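Local atomic coordinates of Ent-copalyl diphosphate synthase (Streptomyces platensis, PDB entry 5BP8), a protein that is a two-domain, largely alpha-helical enzyme of the terpene cyclase family, related in its C-terminal part to squalene-hopene cyclases. Residues A35-H47 against S77-S91. Residues are numbered along the deposited sequence; the frame is centred on the assembly and turned at random.
With SO4 (sulfate ion), chain E.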
loop_
_atom_site.group_PDB
_atom_site.type_symbol
_atom_site.label_atom_id
_atom_site.label_comp_id
_atom_site.label_asym_id
_atom_site.label_seq_id
_atom_site.Cartn_x
_atom_site.Cartn_y
_atom_site.Cartn_z
ATOM N N ALA A 35 2.532 -0.233 16.210
ATOM C CA ALA A 35 3.078 0.710 17.177
ATOM C C ALA A 35 2.072 1.825 17.544
ATOM O O ALA A 35 1.930 2.184 18.731
ATOM C CB ALA A 35 4.374 1.305 16.665
ATOM N N ARG A 36 1.366 2.364 16.547
ATOM C CA ARG A 36 0.348 3.364 16.840
ATOM C C ARG A 36 -0.688 2.825 17.854
ATOM O O ARG A 36 -1.094 3.574 18.761
ATOM C CB ARG A 36 -0.350 3.898 15.592
ATOM C CG ARG A 36 0.503 4.789 14.672
ATOM C CD ARG A 36 1.072 6.050 15.336
ATOM N NE ARG A 36 2.257 5.704 16.107
ATOM C CZ ARG A 36 2.559 6.172 17.310
ATOM N NH1 ARG A 36 3.629 5.675 17.943
ATOM N NH2 ARG A 36 1.846 7.143 17.876
ATOM N N LEU A 37 -1.117 1.563 17.713
ATOM C CA LEU A 37 -2.079 1.021 18.662
ATOM C C LEU A 37 -1.516 0.856 20.045
ATOM O O LEU A 37 -2.243 1.044 21.047
ATOM C CB LEU A 37 -2.712 -0.275 18.140
ATOM C CG LEU A 37 -3.597 -0.135 16.892
ATOM C CD1 LEU A 37 -4.321 -1.443 16.616
ATOM C CD2 LEU A 37 -4.580 1.009 17.022
ATOM N N VAL A 38 -0.239 0.464 20.137
ATOM C CA VAL A 38 0.447 0.398 21.423
ATOM C C VAL A 38 0.423 1.768 22.088
ATOM O O VAL A 38 0.170 1.898 23.306
ATOM C CB VAL A 38 1.906 -0.097 21.272
ATOM C CG1 VAL A 38 2.686 0.126 22.546
ATOM C CG2 VAL A 38 1.933 -1.570 20.900
ATOM N N SER A 39 0.699 2.802 21.310
ATOM C CA SER A 39 0.766 4.151 21.875
ATOM C C SER A 39 -0.615 4.715 22.223
ATOM O O SER A 39 -0.812 5.312 23.299
ATOM C CB SER A 39 1.458 5.082 20.892
ATOM O OG SER A 39 1.776 6.309 21.520
ATOM N N LEU A 40 -1.571 4.530 21.319
ATOM C CA LEU A 40 -2.877 5.198 21.414
ATOM C C LEU A 40 -3.993 4.373 22.020
ATOM O O LEU A 40 -4.966 4.962 22.491
ATOM C CB LEU A 40 -3.345 5.654 20.028
ATOM C CG LEU A 40 -2.399 6.613 19.309
ATOM C CD1 LEU A 40 -2.885 6.877 17.895
ATOM C CD2 LEU A 40 -2.165 7.917 20.067
ATOM N N ALA A 41 -3.877 3.042 21.997
ATOM C CA ALA A 41 -4.973 2.162 22.399
ATOM C C ALA A 41 -4.520 0.996 23.284
ATOM O O ALA A 41 -4.688 -0.157 22.935
ATOM C CB ALA A 41 -5.733 1.673 21.168
ATOM N N PRO A 42 -3.906 1.307 24.433
ATOM C CA PRO A 42 -3.440 0.250 25.334
ATOM C C PRO A 42 -4.617 -0.551 25.927
ATOM O O PRO A 42 -4.406 -1.664 26.399
ATOM C CB PRO A 42 -2.680 1.024 26.424
ATOM C CG PRO A 42 -3.285 2.387 26.396
ATOM C CD PRO A 42 -3.653 2.643 24.978
ATOM N N TRP A 43 -5.823 0.001 25.853
ATOM C CA TRP A 43 -7.077 -0.686 26.298
ATOM C C TRP A 43 -7.456 -1.888 25.423
ATOM O O TRP A 43 -8.171 -2.794 25.840
ATOM C CB TRP A 43 -8.254 0.326 26.341
ATOM C CG TRP A 43 -8.515 0.983 25.014
ATOM C CD1 TRP A 43 -8.063 2.188 24.624
ATOM C CD2 TRP A 43 -9.256 0.450 23.907
ATOM N NE1 TRP A 43 -8.454 2.448 23.340
ATOM C CE2 TRP A 43 -9.168 1.384 22.867
ATOM C CE3 TRP A 43 -9.954 -0.737 23.683
ATOM C CZ2 TRP A 43 -9.794 1.198 21.635
ATOM C CZ3 TRP A 43 -10.561 -0.935 22.444
ATOM C CH2 TRP A 43 -10.475 0.029 21.438
ATOM N N LEU A 44 -6.951 -1.899 24.193
ATOM C CA LEU A 44 -7.356 -2.879 23.213
ATOM C C LEU A 44 -6.697 -4.226 23.399
ATOM O O LEU A 44 -5.495 -4.301 23.661
ATOM C CB LEU A 44 -6.984 -2.342 21.806
ATOM C CG LEU A 44 -7.333 -3.207 20.604
ATOM C CD1 LEU A 44 -8.816 -3.367 20.417
ATOM C CD2 LEU A 44 -6.722 -2.560 19.347
ATOM N N ASP A 45 -7.490 -5.286 23.232
ATOM C CA ASP A 45 -7.011 -6.665 23.300
ATOM C C ASP A 45 -5.796 -6.849 22.376
ATOM O O ASP A 45 -5.738 -6.248 21.293
ATOM C CB ASP A 45 -8.126 -7.638 22.871
ATOM C CG ASP A 45 -9.168 -7.904 23.975
ATOM O OD1 ASP A 45 -8.940 -7.542 25.147
ATOM O OD2 ASP A 45 -10.227 -8.499 23.654
ATOM N N GLY A 46 -4.841 -7.672 22.803
ATOM C CA GLY A 46 -3.659 -7.977 21.975
ATOM C C GLY A 46 -2.524 -6.983 22.184
ATOM O O GLY A 46 -1.555 -6.992 21.435
ATOM N N HIS A 47 -2.592 -6.187 23.253
ATOM C CA HIS A 47 -1.590 -5.145 23.509
ATOM C C HIS A 47 -0.214 -5.765 23.755
ATOM O O HIS A 47 0.779 -5.356 23.149
ATOM C CB HIS A 47 -2.042 -4.268 24.685
ATOM C CG HIS A 47 -1.078 -3.191 25.072
ATOM N ND1 HIS A 47 -0.911 -2.033 24.346
ATOM C CD2 HIS A 47 -0.261 -3.081 26.141
ATOM C CE1 HIS A 47 -0.015 -1.271 24.936
ATOM N NE2 HIS A 47 0.382 -1.875 26.038
ATOM N N SER A 77 7.539 5.501 14.702
ATOM C CA SER A 77 6.329 4.991 15.326
ATOM C C SER A 77 6.641 4.041 16.487
ATOM O O SER A 77 6.055 4.146 17.552
ATOM C CB SER A 77 5.458 4.276 14.301
ATOM O OG SER A 77 4.178 4.010 14.846
ATOM N N ALA A 78 7.575 3.119 16.263
ATOM C CA ALA A 78 7.964 2.150 17.294
ATOM C C ALA A 78 8.602 2.802 18.512
ATOM O O ALA A 78 8.226 2.503 19.685
ATOM C CB ALA A 78 8.903 1.109 16.700
ATOM N N VAL A 79 9.543 3.705 18.263
ATOM C CA VAL A 79 10.211 4.403 19.357
ATOM C C VAL A 79 9.220 5.228 20.189
ATOM O O VAL A 79 9.212 5.159 21.456
ATOM C CB VAL A 79 11.390 5.254 18.839
ATOM C CG1 VAL A 79 11.906 6.214 19.906
ATOM C CG2 VAL A 79 12.497 4.353 18.312
ATOM N N GLU A 80 8.351 5.972 19.506
ATOM C CA GLU A 80 7.351 6.750 20.225
ATOM C C GLU A 80 6.453 5.837 21.075
ATOM O O GLU A 80 6.173 6.158 22.262
ATOM C CB GLU A 80 6.516 7.601 19.268
ATOM C CG GLU A 80 5.733 8.714 19.969
ATOM C CD GLU A 80 4.466 8.249 20.647
ATOM O OE1 GLU A 80 3.853 7.231 20.209
ATOM O OE2 GLU A 80 4.068 8.903 21.650
ATOM N N ALA A 81 6.022 4.707 20.504
ATOM C CA ALA A 81 5.158 3.767 21.216
ATOM C C ALA A 81 5.864 3.199 22.436
ATOM O O ALA A 81 5.259 3.091 23.536
ATOM C CB ALA A 81 4.702 2.659 20.313
ATOM N N LEU A 82 7.134 2.836 22.278
ATOM C CA LEU A 82 7.879 2.278 23.406
ATOM C C LEU A 82 8.086 3.291 24.520
ATOM O O LEU A 82 7.935 2.942 25.707
ATOM C CB LEU A 82 9.216 1.656 22.968
ATOM C CG LEU A 82 9.076 0.395 22.086
ATOM C CD1 LEU A 82 10.399 0.058 21.401
ATOM C CD2 LEU A 82 8.560 -0.806 22.882
ATOM N N LEU A 83 8.382 4.542 24.168
ATOM C CA LEU A 83 8.528 5.590 25.188
ATOM C C LEU A 83 7.192 5.805 25.917
ATOM O O LEU A 83 7.141 5.925 27.154
ATOM C CB LEU A 83 9.035 6.893 24.585
ATOM C CG LEU A 83 10.512 6.929 24.132
ATOM C CD1 LEU A 83 10.775 8.093 23.193
ATOM C CD2 LEU A 83 11.432 6.993 25.358
ATOM N N THR A 84 6.107 5.864 25.152
ATOM C CA THR A 84 4.782 6.004 25.736
ATOM C C THR A 84 4.460 4.839 26.681
ATOM O O THR A 84 4.003 5.077 27.814
ATOM C CB THR A 84 3.706 6.177 24.645
ATOM O OG1 THR A 84 3.934 7.422 23.982
ATOM C CG2 THR A 84 2.303 6.158 25.228
ATOM N N GLU A 85 4.713 3.605 26.249
ATOM C CA GLU A 85 4.472 2.428 27.095
ATOM C C GLU A 85 5.300 2.442 28.372
ATOM O O GLU A 85 4.763 2.168 29.472
ATOM C CB GLU A 85 4.752 1.145 26.335
ATOM C CG GLU A 85 4.632 -0.154 27.126
ATOM C CD GLU A 85 3.230 -0.450 27.636
ATOM O OE1 GLU A 85 2.257 0.033 27.040
ATOM O OE2 GLU A 85 3.098 -1.184 28.633
ATOM N N LEU A 86 6.588 2.767 28.239
ATOM C CA LEU A 86 7.502 2.806 29.393
ATOM C C LEU A 86 7.081 3.853 30.412
ATOM O O LEU A 86 7.297 3.669 31.615
ATOM C CB LEU A 86 8.935 3.053 28.927
ATOM C CG LEU A 86 9.582 1.794 28.377
ATOM C CD1 LEU A 86 10.734 2.152 27.452
ATOM C CD2 LEU A 86 10.042 0.912 29.525
ATOM N N ALA A 87 6.423 4.917 29.958
ATOM C CA ALA A 87 5.940 5.951 30.885
ATOM C C ALA A 87 4.617 5.632 31.572
ATOM O O ALA A 87 4.196 6.403 32.427
ATOM C CB ALA A 87 5.804 7.277 30.164
ATOM N N ARG A 88 3.931 4.558 31.187
ATOM C CA ARG A 88 2.583 4.306 31.723
ATOM C C ARG A 88 2.591 3.110 32.671
ATOM O O ARG A 88 3.605 2.425 32.782
ATOM C CB ARG A 88 1.550 4.123 30.585
ATOM C CG ARG A 88 1.777 2.913 29.731
ATOM C CD ARG A 88 0.539 2.480 28.949
ATOM N NE ARG A 88 0.037 3.463 27.991
ATOM C CZ ARG A 88 0.150 3.400 26.658
ATOM N NH1 ARG A 88 0.788 2.391 26.014
ATOM N NH2 ARG A 88 -0.395 4.373 25.959
ATOM N N THR A 89 1.474 2.884 33.376
ATOM C CA THR A 89 1.274 1.623 34.123
ATOM C C THR A 89 0.896 0.482 33.150
ATOM O O THR A 89 0.455 0.740 32.021
ATOM C CB THR A 89 0.182 1.743 35.206
ATOM O OG1 THR A 89 -1.089 2.004 34.594
ATOM C CG2 THR A 89 0.518 2.851 36.202
ATOM N N ASP A 90 1.068 -0.764 33.588
ATOM C CA ASP A 90 0.845 -1.933 32.723
ATOM C C ASP A 90 -0.634 -2.232 32.408
ATOM O O ASP A 90 -1.494 -2.101 33.278
ATOM C CB ASP A 90 1.472 -3.184 33.355
ATOM C CG ASP A 90 2.993 -3.161 33.325
ATOM O OD1 ASP A 90 3.578 -2.513 32.426
ATOM O OD2 ASP A 90 3.604 -3.818 34.188
ATOM N N SER A 91 -0.899 -2.637 31.158
ATOM C CA SER A 91 -2.247 -3.049 30.746
ATOM C C SER A 91 -2.603 -4.432 31.312
ATOM O O SER A 91 -3.784 -4.746 31.504
ATOM C CB SER A 91 -2.389 -3.044 29.217
ATOM O OG SER A 91 -2.413 -1.720 28.717
HETATM S S SO4 E . -3.685 -7.796 26.221
HETATM O O1 SO4 E . -3.948 -8.867 25.194
HETATM O O2 SO4 E . -4.403 -6.570 25.809
HETATM O O3 SO4 E . -4.207 -8.280 27.513
HETATM O O4 SO4 E . -2.214 -7.640 26.319
#
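Arg36 starts out pointing away from helix 77-86, but its long chain bends at chi2 (-59°) and chi3 (80°), returning its guanidinium edge to Ser77 and Glu80. NE meets Ser77 OG almost straight (2.9 Å), NH1 takes a lone pair of Ser77 O, and NH1 and NH2 converge on Glu80 OE1 in a salt bridge, guanidinium and carboxylate planes 70° apart. NH1 uses that oxygen's anti lone pair and NH2 comes from above the carboxylate plane; the short hydroxyl of Ser39 fills the syn lone pair (OG to OE1 2.6 Å). Three donors thus grip one buried oxygen, probably favouring the charged carboxylate, while Arg198 pairs with Glu80 OE2.

Next to this network, Ala81 is a knob among Ala35, Arg36, Val38 and Ser39. Its CB, a lone methyl 3.2 Å from Ala35 O, lets two nearly parallel helices of an alpha-helical terpene cyclase domain approach to 8.1 Å between axes.

Arg88 serves two carbonyls in the final turn of helix 35-40: NH1 to Val38 O (2.8 Å), NH2 to Ser39 O (2.9 Å). Pro42's apolar ring suits the remaining face, CG 3.5 Å above its centre. Glu85 OE1 accepts from His47 NE2 (2.9 Å), above the carboxylate plane, and salt-bridges Arg88 NH1, across the plane but nearly in line with C-O.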